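Local coordinates for structural protein VP1 (Trichodysplasia spinulosa-associated polyomavirus, PDB 4U60), which forms the pentameric units of the viral coat through a jelly-roll fold and binds sialylated glycans such as the GM1 oligosaccharide, at residues E47-A52 and M260-L265; N53-D58 and N148-Y153; L142-G147 and Q167-L172; L159-I164 and A185-C190. All coordinates share one frame; numbering follows the deposited sequence. Where two conformers were deposited one is given.

Contact 1 of 4, residues E47-A52 and M260-L265. With SIA (N-acetyl-alpha-neuraminic acid), chain G.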
loop_
_atom_site.group_PDB
_atom_site.type_symbol
_atom_site.label_atom_id
_atom_site.label_comp_id
_atom_site.label_asym_id
_atom_site.label_seq_id
_atom_site.Cartn_x
_atom_site.Cartn_y
_atom_site.Cartn_z
ATOM N N GLU C 47 29.047 10.284 8.997
ATOM C CA GLU C 47 29.368 11.061 10.167
ATOM C C GLU C 47 28.086 11.739 10.647
ATOM O O GLU C 47 27.075 11.797 9.902
ATOM C CB GLU C 47 30.427 12.111 9.839
ATOM C CG GLU C 47 31.747 11.515 9.373
ATOM C CD GLU C 47 32.437 10.670 10.421
ATOM O OE1 GLU C 47 32.373 11.000 11.628
ATOM O OE2 GLU C 47 33.136 9.714 10.039
ATOM N N LYS C 48 28.122 12.265 11.866
ATOM C CA LYS C 48 26.956 12.977 12.417
ATOM C C LYS C 48 26.456 14.072 11.484
ATOM O O LYS C 48 27.234 14.905 10.994
ATOM C CB LYS C 48 27.274 13.573 13.788
ATOM C CG LYS C 48 27.420 12.520 14.868
ATOM C CD LYS C 48 27.922 13.088 16.175
ATOM C CE LYS C 48 28.359 11.967 17.111
ATOM N NZ LYS C 48 28.952 12.488 18.347
ATOM N N VAL C 49 25.147 14.098 11.267
ATOM C CA VAL C 49 24.521 15.148 10.492
ATOM C C VAL C 49 24.578 16.482 11.237
ATOM O O VAL C 49 24.377 16.545 12.454
ATOM C CB VAL C 49 23.054 14.753 10.170
ATOM C CG1 VAL C 49 22.301 15.903 9.541
ATOM C CG2 VAL C 49 23.033 13.534 9.256
ATOM N N THR C 50 24.912 17.545 10.489
ATOM C CA THR C 50 24.888 18.900 11.029
ATOM C C THR C 50 23.923 19.701 10.182
ATOM O O THR C 50 23.511 19.259 9.095
ATOM C CB THR C 50 26.291 19.576 11.063
ATOM O OG1 THR C 50 26.713 19.868 9.719
ATOM C CG2 THR C 50 27.318 18.688 11.751
ATOM N N VAL C 51 23.535 20.869 10.684
ATOM C CA VAL C 51 22.479 21.664 10.053
ATOM C C VAL C 51 22.934 23.101 9.880
ATOM O O VAL C 51 23.433 23.754 10.824
ATOM C CB VAL C 51 21.185 21.567 10.895
ATOM C CG1 VAL C 51 20.112 22.504 10.372
ATOM C CG2 VAL C 51 20.714 20.125 10.923
ATOM N N ALA C 52 22.780 23.582 8.651
ATOM C CA ALA C 52 23.193 24.947 8.322
ATOM C C ALA C 52 22.461 25.987 9.139
ATOM O O ALA C 52 21.261 25.868 9.366
ATOM C CB ALA C 52 22.949 25.226 6.851
ATOM N N MET C 260 22.375 12.266 14.835
ATOM C CA MET C 260 21.904 11.265 13.879
ATOM C C MET C 260 22.911 11.018 12.769
ATOM O O MET C 260 23.623 11.941 12.328
ATOM C CB MET C 260 20.545 11.672 13.305
ATOM C CG MET C 260 19.442 11.630 14.356
ATOM S SD MET C 260 17.859 12.396 13.934
ATOM C CE MET C 260 17.285 11.267 12.673
ATOM N N GLN C 261 22.936 9.778 12.292
ATOM C CA GLN C 261 23.812 9.335 11.204
ATOM C C GLN C 261 23.012 8.522 10.199
ATOM O O GLN C 261 22.224 7.656 10.595
ATOM C CB GLN C 261 24.895 8.419 11.761
ATOM C CG GLN C 261 25.880 9.076 12.699
ATOM C CD GLN C 261 26.689 8.028 13.416
ATOM O OE1 GLN C 261 26.278 7.520 14.471
ATOM N NE2 GLN C 261 27.833 7.666 12.842
ATOM N N TYR C 262 23.229 8.753 8.909
ATOM C CA TYR C 262 22.691 7.873 7.890
ATOM C C TYR C 262 23.215 6.464 8.072
ATOM O O TYR C 262 24.358 6.277 8.452
ATOM C CB TYR C 262 23.129 8.293 6.495
ATOM C CG TYR C 262 22.477 9.489 5.895
ATOM C CD1 TYR C 262 21.292 9.368 5.207
ATOM C CD2 TYR C 262 23.045 10.750 6.012
ATOM C CE1 TYR C 262 20.694 10.461 4.597
ATOM C CE2 TYR C 262 22.443 11.855 5.437
ATOM C CZ TYR C 262 21.275 11.711 4.718
ATOM O OH TYR C 262 20.659 12.768 4.099
ATOM N N ARG C 263 22.367 5.484 7.797
ATOM C CA ARG C 263 22.751 4.077 7.724
ATOM C C ARG C 263 22.417 3.512 6.348
ATOM O O ARG C 263 21.292 3.704 5.863
ATOM C CB ARG C 263 22.011 3.274 8.779
ATOM C CG ARG C 263 22.214 1.766 8.734
ATOM C CD ARG C 263 23.691 1.374 8.735
ATOM N NE ARG C 263 23.900 -0.020 9.097
ATOM C CZ ARG C 263 25.025 -0.694 8.886
ATOM N NH1 ARG C 263 26.031 -0.116 8.256
ATOM N NH2 ARG C 263 25.122 -1.965 9.242
ATOM N N GLY C 264 23.400 2.827 5.743
ATOM C CA GLY C 264 23.261 2.215 4.441
ATOM C C GLY C 264 23.535 0.738 4.500
ATOM O O GLY C 264 24.182 0.270 5.442
ATOM N N LEU C 265 23.028 0.003 3.495
ATOM C CA LEU C 265 23.274 -1.423 3.385
ATOM C C LEU C 265 23.892 -1.761 2.024
ATOM O O LEU C 265 23.693 -1.026 1.043
ATOM C CB LEU C 265 21.980 -2.219 3.575
ATOM C CG LEU C 265 21.408 -2.215 5.008
ATOM C CD1 LEU C 265 20.099 -2.987 5.018
ATOM C CD2 LEU C 265 22.362 -2.806 6.033
HETATM C C1 SIA G . 30.527 22.140 12.423
HETATM C C2 SIA G . 30.191 23.553 11.962
HETATM C C3 SIA G . 30.582 23.735 10.491
HETATM C C4 SIA G . 29.617 23.092 9.485
HETATM C C5 SIA G . 28.161 23.375 9.829
HETATM C C6 SIA G . 27.906 23.071 11.306
HETATM C C7 SIA G . 26.480 23.345 11.784
HETATM C C8 SIA G . 26.331 23.156 13.302
HETATM C C9 SIA G . 24.888 22.885 13.761
HETATM C C10 SIA G . 26.595 23.044 7.947
HETATM C C11 SIA G . 25.664 22.093 7.226
HETATM N N5 SIA G . 27.235 22.567 9.020
HETATM O O1A SIA G . 31.574 21.585 11.994
HETATM O O1B SIA G . 29.783 21.539 13.240
HETATM O O4 SIA G . 29.977 23.640 8.190
HETATM O O6 SIA G . 28.806 23.859 12.119
HETATM O O7 SIA G . 26.072 24.653 11.409
HETATM O O8 SIA G . 27.128 22.058 13.724
HETATM O O9 SIA G . 24.499 21.521 13.474
HETATM O O10 SIA G . 26.776 24.176 7.532
HETATM O O HOH W 1 22.434 15.045 13.907
#

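Contact 2 of 4, residues N53-D58 and N148-Y153. With SIA (N-acetyl-alpha-neuraminic acid), chain G.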
loop_
_atom_site.group_PDB
_atom_site.type_symbol
_atom_site.label_atom_id
_atom_site.label_comp_id
_atom_site.label_asym_id
_atom_site.label_seq_id
_atom_site.Cartn_x
_atom_site.Cartn_y
_atom_site.Cartn_z
ATOM N N ASN C 53 23.194 27.016 9.566
ATOM C CA ASN C 53 22.600 28.175 10.234
ATOM C C ASN C 53 21.765 29.019 9.281
ATOM O O ASN C 53 20.816 29.677 9.699
ATOM C CB ASN C 53 23.687 29.049 10.862
ATOM C CG ASN C 53 24.271 28.445 12.135
ATOM O OD1 ASN C 53 23.615 27.672 12.845
ATOM N ND2 ASN C 53 25.508 28.831 12.458
ATOM N N SER C 54 22.158 29.028 8.007
ATOM C CA SER C 54 21.458 29.778 6.948
ATOM C C SER C 54 21.861 29.173 5.620
ATOM O O SER C 54 22.834 28.418 5.548
ATOM C CB SER C 54 21.811 31.262 6.937
ATOM O OG SER C 54 23.219 31.491 6.797
ATOM N N SER C 55 21.094 29.464 4.581
ATOM C CA SER C 55 21.286 28.789 3.301
ATOM C C SER C 55 22.583 29.193 2.593
ATOM O O SER C 55 23.100 28.430 1.774
ATOM C CB SER C 55 20.083 29.012 2.377
ATOM O OG SER C 55 19.974 30.339 2.004
ATOM N N ASP C 56 23.094 30.374 2.937
ATOM C CA ASP C 56 24.401 30.847 2.454
ATOM C C ASP C 56 25.582 30.438 3.342
ATOM O O ASP C 56 26.713 30.861 3.108
ATOM C CB ASP C 56 24.386 32.364 2.246
ATOM C CG ASP C 56 24.239 33.154 3.537
ATOM O OD1 ASP C 56 23.695 32.600 4.519
ATOM O OD2 ASP C 56 24.623 34.354 3.541
ATOM N N GLN C 57 25.309 29.620 4.358
ATOM C CA GLN C 57 26.342 29.023 5.195
ATOM C C GLN C 57 26.043 27.536 5.337
ATOM O O GLN C 57 26.070 26.962 6.431
ATOM C CB GLN C 57 26.374 29.721 6.566
ATOM C CG GLN C 57 26.678 31.209 6.498
ATOM C CD GLN C 57 28.091 31.517 6.014
ATOM O OE1 GLN C 57 29.011 30.696 6.154
ATOM N NE2 GLN C 57 28.283 32.710 5.468
ATOM N N ASP C 58 25.717 26.906 4.213
ATOM C CA ASP C 58 25.343 25.500 4.178
ATOM C C ASP C 58 26.547 24.723 3.667
ATOM O O ASP C 58 26.764 24.613 2.467
ATOM C CB ASP C 58 24.105 25.336 3.300
ATOM C CG ASP C 58 23.508 23.958 3.347
ATOM O OD1 ASP C 58 24.098 23.012 3.914
ATOM O OD2 ASP C 58 22.399 23.817 2.769
ATOM N N ASN C 148 19.510 23.252 -2.690
ATOM C CA ASN C 148 20.122 24.547 -2.325
ATOM C C ASN C 148 21.321 24.819 -3.206
ATOM O O ASN C 148 22.368 24.206 -3.047
ATOM C CB ASN C 148 20.557 24.568 -0.837
ATOM C CG ASN C 148 21.250 25.865 -0.444
ATOM O OD1 ASN C 148 21.191 26.857 -1.170
ATOM N ND2 ASN C 148 21.924 25.865 0.700
ATOM N N TYR C 149 21.174 25.758 -4.142
ATOM C CA TYR C 149 22.263 26.020 -5.083
ATOM C C TYR C 149 23.543 26.456 -4.420
ATOM O O TYR C 149 24.627 26.287 -4.986
ATOM C CB TYR C 149 21.846 27.053 -6.135
ATOM C CG TYR C 149 21.875 28.517 -5.718
ATOM C CD1 TYR C 149 20.763 29.121 -5.146
ATOM C CD2 TYR C 149 23.009 29.305 -5.931
ATOM C CE1 TYR C 149 20.771 30.465 -4.761
ATOM C CE2 TYR C 149 23.035 30.646 -5.561
ATOM C CZ TYR C 149 21.907 31.229 -4.994
ATOM O OH TYR C 149 21.934 32.558 -4.629
ATOM N N ARG C 150 23.434 27.036 -3.232
ATOM C CA ARG C 150 24.582 27.566 -2.514
ATOM C C ARG C 150 25.400 26.548 -1.713
ATOM O O ARG C 150 26.413 26.912 -1.102
ATOM C CB ARG C 150 24.113 28.624 -1.519
ATOM C CG ARG C 150 23.297 29.775 -2.091
ATOM C CD ARG C 150 22.726 30.589 -0.909
ATOM N NE ARG C 150 21.870 31.723 -1.287
ATOM C CZ ARG C 150 22.311 32.968 -1.533
ATOM N NH1 ARG C 150 23.606 33.269 -1.450
ATOM N NH2 ARG C 150 21.458 33.932 -1.870
ATOM N N THR C 151 24.969 25.297 -1.673
ATOM C CA THR C 151 25.688 24.303 -0.866
ATOM C C THR C 151 27.185 24.307 -1.196
ATOM O O THR C 151 27.563 24.237 -2.365
ATOM C CB THR C 151 25.144 22.885 -1.068
ATOM O OG1 THR C 151 23.711 22.901 -1.000
ATOM C CG2 THR C 151 25.681 21.952 0.008
ATOM N N ASP C 152 27.995 24.370 -0.142
ATOM C CA ASP C 152 29.448 24.487 -0.230
ATOM C C ASP C 152 30.029 23.135 0.172
ATOM O O ASP C 152 29.930 22.736 1.328
ATOM C CB ASP C 152 29.884 25.591 0.737
ATOM C CG ASP C 152 31.393 25.745 0.866
ATOM O OD1 ASP C 152 32.180 25.011 0.244
ATOM O OD2 ASP C 152 31.779 26.616 1.671
ATOM N N TYR C 153 30.608 22.434 -0.797
ATOM C CA TYR C 153 31.167 21.095 -0.603
ATOM C C TYR C 153 32.663 21.101 -0.288
ATOM O O TYR C 153 33.307 20.031 -0.262
ATOM C CB TYR C 153 30.903 20.243 -1.859
ATOM C CG TYR C 153 29.428 20.023 -2.100
ATOM C CD1 TYR C 153 28.703 19.125 -1.324
ATOM C CD2 TYR C 153 28.744 20.724 -3.083
ATOM C CE1 TYR C 153 27.345 18.929 -1.526
ATOM C CE2 TYR C 153 27.386 20.524 -3.307
ATOM C CZ TYR C 153 26.678 19.631 -2.512
ATOM O OH TYR C 153 25.320 19.437 -2.713
HETATM C C1 SIA G . 30.527 22.140 12.423
HETATM C C2 SIA G . 30.191 23.553 11.962
HETATM C C3 SIA G . 30.582 23.735 10.491
HETATM C C4 SIA G . 29.617 23.092 9.485
HETATM C C5 SIA G . 28.161 23.375 9.829
HETATM C C6 SIA G . 27.906 23.071 11.306
HETATM C C7 SIA G . 26.480 23.345 11.784
HETATM C C8 SIA G . 26.331 23.156 13.302
HETATM C C9 SIA G . 24.888 22.885 13.761
HETATM C C10 SIA G . 26.595 23.044 7.947
HETATM C C11 SIA G . 25.664 22.093 7.226
HETATM N N5 SIA G . 27.235 22.567 9.020
HETATM O O1A SIA G . 31.574 21.585 11.994
HETATM O O1B SIA G . 29.783 21.539 13.240
HETATM O O4 SIA G . 29.977 23.640 8.190
HETATM O O6 SIA G . 28.806 23.859 12.119
HETATM O O7 SIA G . 26.072 24.653 11.409
HETATM O O8 SIA G . 27.128 22.058 13.724
HETATM O O9 SIA G . 24.499 21.521 13.474
HETATM O O10 SIA G . 26.776 24.176 7.532
HETATM O O HOH W 2 26.117 27.950 1.577
HETATM O O HOH W 3 19.856 29.350 -1.178
HETATM O O HOH W 4 22.120 21.823 0.955
#

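Contact 3 of 4, residues L142-G147 and Q167-L172. With GOL (glycerol), chain M.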
loop_
_atom_site.group_PDB
_atom_site.type_symbol
_atom_site.label_atom_id
_atom_site.label_comp_id
_atom_site.label_asym_id
_atom_site.label_seq_id
_atom_site.Cartn_x
_atom_site.Cartn_y
_atom_site.Cartn_z
ATOM N N LEU C 142 24.649 11.520 -15.443
ATOM C CA LEU C 142 24.080 12.257 -14.311
ATOM C C LEU C 142 23.658 13.671 -14.699
ATOM O O LEU C 142 24.283 14.311 -15.566
ATOM C CB LEU C 142 25.103 12.372 -13.184
ATOM C CG LEU C 142 25.623 11.065 -12.577
ATOM C CD1 LEU C 142 26.767 11.355 -11.613
ATOM C CD2 LEU C 142 24.506 10.290 -11.888
ATOM N N GLN C 143 22.633 14.138 -14.001
ATOM C CA GLN C 143 22.128 15.514 -14.054
ATOM C C GLN C 143 22.304 16.108 -12.668
ATOM O O GLN C 143 21.982 15.477 -11.667
ATOM C CB GLN C 143 20.653 15.533 -14.452
ATOM C CG GLN C 143 19.948 16.879 -14.303
ATOM C CD GLN C 143 20.483 17.924 -15.254
ATOM O OE1 GLN C 143 20.606 17.686 -16.462
ATOM N NE2 GLN C 143 20.842 19.075 -14.717
ATOM N N PHE C 144 22.851 17.310 -12.590
ATOM C CA PHE C 144 22.929 18.029 -11.321
ATOM C C PHE C 144 21.567 18.640 -11.002
ATOM O O PHE C 144 20.945 19.298 -11.847
ATOM C CB PHE C 144 23.979 19.135 -11.427
ATOM C CG PHE C 144 24.318 19.805 -10.126
ATOM C CD1 PHE C 144 25.187 19.220 -9.239
ATOM C CD2 PHE C 144 23.763 21.034 -9.799
ATOM C CE1 PHE C 144 25.530 19.835 -8.046
ATOM C CE2 PHE C 144 24.097 21.659 -8.607
ATOM C CZ PHE C 144 24.939 21.044 -7.723
ATOM N N LEU C 145 21.111 18.453 -9.770
ATOM C CA LEU C 145 19.910 19.146 -9.271
ATOM C C LEU C 145 19.946 19.119 -7.765
ATOM O O LEU C 145 20.147 18.059 -7.173
ATOM C CB LEU C 145 18.620 18.517 -9.805
ATOM C CG LEU C 145 17.343 19.318 -9.535
ATOM C CD1 LEU C 145 16.287 19.051 -10.591
ATOM C CD2 LEU C 145 16.778 19.084 -8.154
ATOM N N THR C 146 19.788 20.283 -7.139
ATOM C CA THR C 146 19.969 20.418 -5.703
ATOM C C THR C 146 18.836 21.189 -5.045
ATOM O O THR C 146 18.189 22.047 -5.661
ATOM C CB THR C 146 21.300 21.133 -5.360
ATOM O OG1 THR C 146 21.437 21.259 -3.936
ATOM C CG2 THR C 146 21.391 22.514 -6.017
ATOM N N GLY C 147 18.610 20.894 -3.771
ATOM C CA GLY C 147 17.702 21.653 -2.938
ATOM C C GLY C 147 18.206 23.038 -2.564
ATOM O O GLY C 147 17.430 23.879 -2.106
ATOM N N GLN C 167 21.704 29.828 -9.259
ATOM C CA GLN C 167 20.311 29.697 -8.872
ATOM C C GLN C 167 19.550 28.603 -9.623
ATOM O O GLN C 167 18.696 27.925 -9.059
ATOM C CB GLN C 167 19.581 31.028 -9.080
ATOM C CG GLN C 167 19.859 32.082 -8.012
ATOM C CD GLN C 167 21.096 32.918 -8.240
ATOM O OE1 GLN C 167 21.932 32.658 -9.134
ATOM N NE2 GLN C 167 21.227 33.958 -7.423
ATOM N N SER C 168 19.856 28.466 -10.896
ATOM C CA SER C 168 19.103 27.608 -11.802
ATOM C C SER C 168 19.270 26.137 -11.508
ATOM O O SER C 168 18.472 25.313 -11.995
ATOM C CB SER C 168 19.514 27.896 -13.241
ATOM O OG SER C 168 20.914 27.646 -13.441
ATOM N N THR C 169 20.242 25.785 -10.673
ATOM C CA THR C 169 20.481 24.376 -10.349
ATOM C C THR C 169 19.487 23.792 -9.344
ATOM O O THR C 169 19.554 22.607 -9.035
ATOM C CB THR C 169 21.910 24.137 -9.833
ATOM O OG1 THR C 169 22.086 24.836 -8.593
ATOM C CG2 THR C 169 22.933 24.559 -10.863
ATOM N N GLN C 170 18.554 24.615 -8.841
ATOM C CA GLN C 170 17.424 24.117 -8.053
ATOM C C GLN C 170 16.302 23.563 -8.943
ATOM O O GLN C 170 15.386 22.911 -8.428
ATOM C CB GLN C 170 16.922 25.170 -7.058
ATOM C CG GLN C 170 17.973 25.466 -6.018
ATOM C CD GLN C 170 17.629 26.510 -4.993
ATOM O OE1 GLN C 170 18.486 26.868 -4.178
ATOM N NE2 GLN C 170 16.376 26.998 -4.995
ATOM N N GLY C 171 16.434 23.810 -10.244
ATOM C CA GLY C 171 15.625 23.192 -11.292
ATOM C C GLY C 171 16.570 22.374 -12.152
ATOM O O GLY C 171 17.667 22.018 -11.715
ATOM N N LEU C 172 16.163 22.112 -13.390
ATOM C CA LEU C 172 17.001 21.366 -14.324
ATOM C C LEU C 172 17.736 22.367 -15.213
ATOM O O LEU C 172 17.126 23.055 -16.037
ATOM C CB LEU C 172 16.137 20.401 -15.147
ATOM C CG LEU C 172 16.853 19.239 -15.851
ATOM C CD1 LEU C 172 15.827 18.224 -16.343
ATOM C CD2 LEU C 172 17.750 19.700 -16.992
HETATM C C1 GOL M . 14.435 28.012 0.078
HETATM O O1 GOL M . 14.606 28.794 1.277
HETATM C C2 GOL M . 15.757 27.874 -0.680
HETATM O O2 GOL M . 15.609 28.193 -2.061
HETATM C C3 GOL M . 16.256 26.451 -0.644
HETATM O O3 GOL M . 17.620 26.446 -0.245
HETATM O O HOH W 5 20.267 21.849 -12.566
#

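Contact 4 of 4, residues L159-I164 and A185-C190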
loop_
_atom_site.group_PDB
_atom_site.type_symbol
_atom_site.label_atom_id
_atom_site.label_comp_id
_atom_site.label_asym_id
_atom_site.label_seq_id
_atom_site.Cartn_x
_atom_site.Cartn_y
_atom_site.Cartn_z
ATOM N N LEU C 159 34.967 14.898 -3.060
ATOM C CA LEU C 159 33.659 14.824 -3.703
ATOM C C LEU C 159 33.781 15.361 -5.122
ATOM O O LEU C 159 34.663 16.166 -5.397
ATOM C CB LEU C 159 32.618 15.625 -2.935
ATOM C CG LEU C 159 32.374 15.217 -1.485
ATOM C CD1 LEU C 159 31.408 16.157 -0.799
ATOM C CD2 LEU C 159 31.871 13.780 -1.404
ATOM N N VAL C 160 32.933 14.889 -6.022
ATOM C CA VAL C 160 32.873 15.422 -7.367
ATOM C C VAL C 160 31.601 16.245 -7.502
ATOM O O VAL C 160 30.489 15.710 -7.416
ATOM C CB VAL C 160 32.904 14.312 -8.430
ATOM C CG1 VAL C 160 32.828 14.909 -9.825
ATOM C CG2 VAL C 160 34.166 13.463 -8.249
ATOM N N VAL C 161 31.780 17.547 -7.676
ATOM C CA VAL C 161 30.660 18.485 -7.743
ATOM C C VAL C 161 31.027 19.554 -8.745
ATOM O O VAL C 161 32.208 19.649 -9.110
ATOM C CB VAL C 161 30.357 19.107 -6.359
ATOM C CG1 VAL C 161 29.919 18.047 -5.378
ATOM C CG2 VAL C 161 31.541 19.879 -5.834
ATOM N N PRO C 162 30.056 20.373 -9.188
ATOM C CA PRO C 162 30.410 21.394 -10.175
ATOM C C PRO C 162 31.337 22.448 -9.612
ATOM O O PRO C 162 31.338 22.690 -8.413
ATOM C CB PRO C 162 29.050 22.025 -10.535
ATOM C CG PRO C 162 28.042 20.959 -10.212
ATOM C CD PRO C 162 28.601 20.311 -8.970
ATOM N N PRO C 163 32.099 23.104 -10.480
ATOM C CA PRO C 163 33.050 24.118 -9.993
ATOM C C PRO C 163 32.471 25.506 -9.769
ATOM O O PRO C 163 33.187 26.396 -9.270
ATOM C CB PRO C 163 34.093 24.164 -11.100
ATOM C CG PRO C 163 33.348 23.762 -12.330
ATOM C CD PRO C 163 32.341 22.738 -11.886
ATOM N N ILE C 164 31.236 25.724 -10.216
ATOM C CA ILE C 164 30.545 26.983 -10.018
ATOM C C ILE C 164 29.105 26.683 -9.566
ATOM O O ILE C 164 28.613 25.553 -9.739
ATOM C CB ILE C 164 30.524 27.839 -11.291
ATOM C CG1 ILE C 164 29.857 27.089 -12.421
ATOM C CG2 ILE C 164 31.946 28.255 -11.695
ATOM C CD1 ILE C 164 29.572 27.987 -13.612
ATOM N N ALA C 185 31.983 9.166 -4.231
ATOM C CA ALA C 185 32.429 10.538 -4.524
ATOM C C ALA C 185 31.359 11.506 -5.062
ATOM O O ALA C 185 31.499 12.718 -4.919
ATOM C CB ALA C 185 33.567 10.484 -5.514
ATOM N N PHE C 186 30.316 10.986 -5.690
ATOM C CA PHE C 186 29.241 11.803 -6.249
ATOM C C PHE C 186 28.058 11.850 -5.278
ATOM O O PHE C 186 27.400 10.821 -5.057
ATOM C CB PHE C 186 28.783 11.194 -7.584
ATOM C CG PHE C 186 29.745 11.393 -8.718
ATOM C CD1 PHE C 186 30.870 10.591 -8.857
ATOM C CD2 PHE C 186 29.531 12.401 -9.653
ATOM C CE1 PHE C 186 31.751 10.788 -9.924
ATOM C CE2 PHE C 186 30.403 12.585 -10.709
ATOM C CZ PHE C 186 31.520 11.790 -10.839
ATOM N N PRO C 187 27.805 13.028 -4.664
ATOM C CA PRO C 187 26.720 13.057 -3.667
ATOM C C PRO C 187 25.358 12.800 -4.263
ATOM O O PRO C 187 24.995 13.339 -5.319
ATOM C CB PRO C 187 26.787 14.480 -3.114
ATOM C CG PRO C 187 28.212 14.889 -3.311
ATOM C CD PRO C 187 28.574 14.282 -4.651
ATOM N N VAL C 188 24.569 12.000 -3.560
ATOM C CA VAL C 188 23.222 11.730 -4.090
ATOM C C VAL C 188 22.333 12.953 -3.959
ATOM O O VAL C 188 21.431 13.137 -4.793
ATOM C CB VAL C 188 22.532 10.458 -3.550
ATOM C CG1 VAL C 188 23.442 9.246 -3.728
ATOM C CG2 VAL C 188 22.034 10.632 -2.106
ATOM N N GLU C 189 22.622 13.838 -3.004
ATOM C CA GLU C 189 21.789 15.026 -2.811
ATOM C C GLU C 189 21.822 15.990 -3.989
ATOM O O GLU C 189 20.945 16.827 -4.096
ATOM C CB GLU C 189 22.200 15.802 -1.557
ATOM C CG GLU C 189 23.539 16.498 -1.635
ATOM C CD GLU C 189 23.838 17.317 -0.400
ATOM O OE1 GLU C 189 23.578 16.823 0.707
ATOM O OE2 GLU C 189 24.323 18.453 -0.527
ATOM N N CYS C 190 22.836 15.902 -4.851
ATOM C CA CYS C 190 22.947 16.868 -5.958
ATOM C C CYS C 190 23.104 16.258 -7.332
ATOM O O CYS C 190 23.120 16.997 -8.316
ATOM C CB CYS C 190 24.041 17.890 -5.672
ATOM S SG CYS C 190 25.700 17.209 -5.533
#

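Contact 1 of 4, residues E47-A52 and M260-L265
The Y262 ring is met obliquely by V49, whose CG2 lies 4.2 Å from Y262 CE2. F252 also meets this ring, the two planes inclined at about 45°. V108 of a second subunit packs on both V49 and Y262. The Q261 amide is held beyond the contact: Q261 NE2 is hydrogen-bonded to S46 O, and Q261 CG packs beside the backbone of E47 and K48. One direct hydrogen bond joins the segments. V49 N gives it to M260 O at 2.8 Å, almost straight at 176°. K48 CA adds a C-H contact to the same oxygen. Water 1 makes a second bridge, accepting from M260 N and donating to V49 O. T50 and V51 grip the sialic acid. A chi1 of 70° turns T50 OG1 to the sugar, where it accepts from SIA N5 at 2.8 Å; it also bonds to E64. V51 N donates to SIA O9 at 3.0 Å, and V51 O accepts from SIA O7 at 2.8 Å. The glycan-binding loop is thus tied to the jelly roll just before its sugar contacts. Segment 47-52 belongs to the loop between strands 12-29 and 69-74. Segment 260-265 begins strand 260-279, which pairs antiparallel with strand 241-254.

Contact 2 of 4, residues N53-D58 and N148-Y153
Hydrogen bonds from the N148 amide dominate the contact with S55 and D58. N148 ND2 reaches S55 O at 3.0 Å, in the carbonyl plane and on a lone pair. N148 ND2 also reaches D58 OD2 at 2.9 Å, on the anti side, 22° out of the carboxylate plane. Both acceptors lie in the amide plane, which fixes the amide's rotation. N148 OD1 accepts from R150 N, closing an Asx turn within the type I turn 148-151. The backbone adds D152 N to D58 O at 2.9 Å.

Water 2 bridges S55 O, D58 N and R150 O; water 4 bridges D58 OD2 and T151 OG1.

Packing is lighter: R150 CD lies 3.8 Å from D56 CA. Across the subunit boundary, D41 of a second subunit forms a salt bridge with R150, and H109 of that subunit bonds to D58 OD1. Segment 53-58, which gives N53, Q57 and D58 to the glycan pocket, lies between strands 12-29 and 69-74. Segment 148-153 lies between strands 141-144 and 177-179.

Contact 3 of 4, residues L142-G147 and Q167-L172
T169 CB meets the F144 ring at its edge, in the ring plane, 3.5 Å from F144 CE2. This is the tight side of the contact. With F144 CG opposite the backbone N across chi1 (-171°), the ring reaches the 3-10 segment. T146 CG2 also packs 3.5 Å from T169 OG1, which bonds to H166 O. Beside them T146 N donates to T169 O at 3.0 Å. Two C-H contacts flank that bond: L145 CA points to T169 O, and Q170 CA lies 3.3 Å from T146 O. The Q143 side chain crosses L172 at about a right angle.

The packing is looser where water 5 and a glycerol take part. Water 5 donates to both F144 O and G171 O, each at 2.7 Å, bridging two carbonyl oxygens, which are both acceptors. The glycerol, probably left from crystallisation, bonds weakly to G147 O, and Q170 NE2 donates to GOL O2 at 3.3 Å. Q170 NE2 also bonds to Y43 O of a second subunit.

The strand end and the residues after it are thus joined to the 3-10 turn and G171 by one direct backbone bond, one water and apolar packing. Buried carbonyls gain polar partners: F144 O accepts from Q143 NE2 as well as the water, and Q170 O from R263 of the second subunit.

Contact 4 of 4, residues L159-I164 and A185-C190
L159 and V160 run beside A185 and F186, with V160 N donating to A185 O at 2.8 Å from above the carbonyl plane. L159 CA makes a C-H contact with A185 O at 3.3 Å. Among the side chains, V160 and F186 form the centre. V160 CB sits over one face of the F186 ring, 3.8 Å from the centroid and 13° off the normal, a CH-pi contact. V160 CG1, anti to the backbone N (chi1 180°), touches F186 CE2 at 3.5 Å, while V160 CG2 lies 4.1 Å from A185 CB and also near the ring. W191 meets the F186 ring edge-to-face, and its NE1 donates to V160 O. V161 CG1 lies across P187, 4.1 Å from its CD, and near C190 SG. L159 CD1 reaches P187 CG at 4.3 Å.

The contact joins the loop between strands 141-144 and 177-179 to the loop between strands 177-179 and 191-193. Its chemistry is mainly apolar. Dispersion and CH-pi packing fit the two loops together, while one direct backbone bond fixes their alignment at V160 and A185.

Contact 1 closes the longest loop, from 47 to 265; the others nest inside it. Contact 2 closes before contact 4 opens; contact 3 alternates with both. Contacts 1 and 2 have centres 17 Å apart and share the loop between strands 12-29 and 69-74, so both reach the same sialic acid. Contacts 2, 3 and 4 share the long loop between strands 141-144 and 177-179. Centres are 14 Å apart for contacts 2 and 3 or 2 and 4, and 11 Å for 3 and 4. Y149-Q170, Y153-E189 and L145-C190 bonds probably join them. Each touches a neighbouring subunit, consistent with roles in the pentamer interface and, for 1 and 2, the glycan site.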